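Local coordinates for FEZ-1 protein (PDB 5WCK) that is a zinc-dependent metallo-beta-lactamase of subclass B3, which probably hydrolyses the ring of beta-lactam antibiotics, at residues A[45-50]-A[81-86]. The protein carries 2 engineered substitutions. Numbering follows the deposited sequence.
Sequences ANVPMI and ELIKQQ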
ATOM      1  N   ALA A  45      14.278   0.749   9.546  1.00 11.35           N
ATOM      2  CA  ALA A  45      15.451   0.079   8.964  1.00 15.12           C
ATOM      3  C   ALA A  45      15.415   0.054   7.430  1.00 17.38           C
ATOM      4  O   ALA A  45      16.446  -0.122   6.796  1.00 16.95           O
ATOM      5  CB  ALA A  45      15.545  -1.327   9.514  1.00 17.21           C
ATOM      6  N   ASN A  46      14.226   0.203   6.823  1.00 12.63           N
ATOM      7  CA  ASN A  46      14.121   0.122   5.379  1.00 10.35           C
ATOM      8  C   ASN A  46      14.309   1.493   4.715  1.00 11.15           C
ATOM      9  O   ASN A  46      14.446   1.542   3.490  1.00 12.26           O
ATOM     10  CB  ASN A  46      12.768  -0.448   4.945  1.00 10.59           C
ATOM     11  CG  ASN A  46      12.500  -1.829   5.500  1.00 11.92           C
ATOM     12  OD1 ASN A  46      11.407  -2.087   5.986  1.00 11.68           O
ATOM     13  ND2 ASN A  46      13.495  -2.709   5.481  1.00 12.08           N
ATOM     14  N   VAL A  47      14.297   2.590   5.481  1.00 11.94           N
ATOM     15  CA  VAL A  47      14.405   3.931   4.873  1.00 11.20           C
ATOM     16  C   VAL A  47      15.729   4.068   4.118  1.00  9.57           C
ATOM     17  O   VAL A  47      15.769   4.510   2.969  1.00  9.29           O
ATOM     18  CB  VAL A  47      14.152   5.058   5.893  1.00 11.13           C
ATOM     19  CG1 VAL A  47      14.468   6.431   5.324  1.00 11.64           C
ATOM     20  CG2 VAL A  47      12.719   5.037   6.393  1.00  8.64           C
ATOM     21  N   PRO A  48      16.909   3.682   4.664  1.00  9.65           N
ATOM     22  CA  PRO A  48      18.120   3.738   3.844  1.00 11.00           C
ATOM     23  C   PRO A  48      18.072   2.848   2.597  1.00 11.31           C
ATOM     24  O   PRO A  48      18.711   3.167   1.589  1.00 12.41           O
ATOM     25  CB  PRO A  48      19.247   3.282   4.789  1.00 14.16           C
ATOM     26  CG  PRO A  48      18.670   3.432   6.163  1.00 17.85           C
ATOM     27  CD  PRO A  48      17.165   3.287   6.052  1.00 14.25           C
ATOM     28  N   MET A  49      17.306   1.748   2.661  1.00 11.62           N
ATOM     29  CA  MET A  49      17.165   0.832   1.541  1.00 10.57           C
ATOM     30  C   MET A  49      16.341   1.497   0.428  1.00  7.66           C
ATOM     31  O   MET A  49      16.638   1.345  -0.760  1.00  8.60           O
ATOM     32  CB  MET A  49      16.515  -0.485   1.982  1.00 12.26           C
ATOM     33  CG  MET A  49      17.351  -1.216   3.007  1.00 13.92           C
ATOM     34  SD  MET A  49      16.478  -2.564   3.845  1.00 19.33           S
ATOM     35  CE  MET A  49      16.196  -3.673   2.493  1.00 13.31           C
ATOM     36  N   ILE A  50      15.258   2.168   0.830  1.00  9.21           N
ATOM     37  CA  ILE A  50      14.407   2.905  -0.136  1.00  9.01           C
ATOM     38  C   ILE A  50      15.248   4.002  -0.804  1.00  7.55           C
ATOM     39  O   ILE A  50      15.233   4.137  -2.041  1.00  9.03           O
ATOM     40  CB  ILE A  50      13.138   3.441   0.546  1.00  8.74           C
ATOM     41  CG1 ILE A  50      12.217   2.289   0.969  1.00  9.24           C
ATOM     42  CG2 ILE A  50      12.407   4.410  -0.374  1.00 11.17           C
ATOM     43  CD1 ILE A  50      11.152   2.683   1.947  1.00 10.15           C
ATOM     44  N   GLU A  81       8.288   9.394   9.416  1.00  9.25           N
ATOM     45  CA  GLU A  81       8.916  10.589  10.042  1.00 10.65           C
ATOM     46  C   GLU A  81      10.337  10.786   9.489  1.00 11.40           C
ATOM     47  O   GLU A  81      10.715  11.926   9.166  1.00 13.16           O
ATOM     48  CB  GLU A  81       8.889  10.501  11.563  1.00 11.02           C
ATOM     49  CG  GLU A  81       9.508  11.731  12.232  1.00 11.56           C
ATOM     50  CD  GLU A  81       8.910  13.084  11.886  1.00 18.20           C
ATOM     51  OE1 GLU A  81       7.770  13.147  11.383  1.00 16.59           O
ATOM     52  OE2 GLU A  81       9.597  14.113  12.157  1.00 23.43           O
ATOM     53  N   LEU A  82      11.124   9.707   9.393  1.00 11.27           N
ATOM     54  CA  LEU A  82      12.477   9.786   8.837  1.00 10.96           C
ATOM     55  C   LEU A  82      12.450  10.344   7.414  1.00 13.64           C
ATOM     56  O   LEU A  82      13.254  11.195   7.051  1.00 11.91           O
ATOM     57  CB  LEU A  82      13.131   8.404   8.819  1.00 12.13           C
ATOM     58  CG  LEU A  82      13.526   7.839  10.178  1.00 15.60           C
ATOM     59  CD1 LEU A  82      13.817   6.354  10.036  1.00 17.43           C
ATOM     60  CD2 LEU A  82      14.743   8.590  10.723  1.00 20.53           C
ATOM     61  N   ILE A  83      11.516   9.858   6.589  1.00 10.74           N
ATOM     62  CA  ILE A  83      11.443  10.335   5.205  1.00 11.23           C
ATOM     63  C   ILE A  83      11.119  11.833   5.188  1.00 12.00           C
ATOM     64  O   ILE A  83      11.704  12.571   4.407  1.00 13.39           O
ATOM     65  CB  ILE A  83      10.462   9.490   4.375  1.00 13.70           C
ATOM     66  CG1 ILE A  83      11.054   8.086   4.221  1.00 14.56           C
ATOM     67  CG2 ILE A  83      10.186  10.156   3.030  1.00 13.74           C
ATOM     68  CD1 ILE A  83      10.265   7.120   3.393  1.00 22.40           C
ATOM     69  N   LYS A  84      10.203  12.269   6.042  1.00  9.62           N
ATOM     70  CA  LYS A  84       9.818  13.685   6.126  1.00 10.20           C
ATOM     71  C   LYS A  84      11.046  14.506   6.561  1.00 13.69           C
ATOM     72  O   LYS A  84      11.302  15.575   5.995  1.00 13.40           O
ATOM     73  CB  LYS A  84       8.662  13.903   7.101  1.00 10.40           C
ATOM     74  CG  LYS A  84       7.317  13.317   6.677  1.00  9.89           C
ATOM     75  CD  LYS A  84       6.193  13.772   7.557  1.00 14.15           C
ATOM     76  CE  LYS A  84       5.774  15.209   7.306  1.00 17.18           C
ATOM     77  NZ  LYS A  84       4.901  15.737   8.378  1.00 18.70           N
ATOM     78  N   GLN A  85      11.794  14.009   7.545  1.00 10.85           N
ATOM     79  CA  GLN A  85      12.989  14.740   8.067  1.00 11.93           C
ATOM     80  C   GLN A  85      14.029  14.898   6.958  1.00 13.28           C
ATOM     81  O   GLN A  85      14.672  15.960   6.858  1.00 17.80           O
ATOM     82  CB  GLN A  85      13.610  14.011   9.258  1.00 15.08           C
ATOM     83  CG  GLN A  85      12.804  14.158  10.545  1.00 14.81           C
ATOM     84  CD  GLN A  85      13.283  13.306  11.699  1.00 25.59           C
ATOM     85  OE1 GLN A  85      13.936  12.276  11.532  1.00 23.26           O
ATOM     86  NE2 GLN A  85      12.884  13.695  12.901  1.00 29.19           N
ATOM     87  N   GLN A  86      14.225  13.846   6.154  1.00 12.72           N
ATOM     88  CA  GLN A  86      15.330  13.746   5.206  1.00 12.88           C
ATOM     89  C   GLN A  86      14.987  14.387   3.860  1.00 12.89           C
ATOM     90  O   GLN A  86      15.905  14.758   3.144  1.00 15.62           O
ATOM     91  CB  GLN A  86      15.765  12.293   5.029  1.00 12.52           C
ATOM     92  CG  GLN A  86      16.415  11.719   6.288  1.00 12.00           C
ATOM     93  CD  GLN A  86      16.743  10.248   6.198  1.00 12.94           C
ATOM     94  OE1 GLN A  86      17.085   9.726   5.140  1.00 15.93           O
ATOM     95  NE2 GLN A  86      16.598   9.545   7.317  1.00 15.80           N
TER
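The carboxamide of Gln-86 meets Val-47 obliquely: methyl CG1 of the valine stands above one face of the amide plane but beyond the outer end of the group, neither centred on the face nor level with the edge. From there CG1 is 4.2 Å from OE1 of Gln-86 and nearly as far from NE2, a loose van der Waals approach at the solvent-facing margin of the contact.

Val-47 carries the contact. Its CG1 is anti to the backbone N (chi1 171°) and CG2 anti to the carbonyl carbon, which spreads both methyls toward helix 80-87. Ile-83 CG1 lies against the pair, 4.0 Å from CG1 and 4.1 Å from CG2 of Val-47. On the other flank Leu-82 closes in with its CD1 branch, 4.0 Å from CG2 of Val-47, while Leu-82 CB passes slightly farther from the same methyl. Thus CG2 is shared between Leu-82 and Ile-83, and CG1 between Ile-83 and Gln-86. Ile-50, one helical turn after Val-47, points the same way but stays back: its CD1 is 4.8 Å from CD1 of Ile-83. The closest CA atoms, those of Val-47 and Ile-83, are 7.1 Å apart, and the segments are held together by apolar contacts. The side chain of zinc ligand His-76 is about 11 Å from that of Ile-83.

Both helices belong to crossovers of the seven-stranded sheet in the metallo-beta-lactamase fold: helix 47-56 links parallel strands 35-39 and 64-68, and helix 80-87 lies, after the short helix 74-77, in the connection from 64-68 to 90-94. The small apolar patch between the helices continues into the layer between helices and sheet, where Ile-50 and Ile-83 both rest on Leu-38 of strand 35-39.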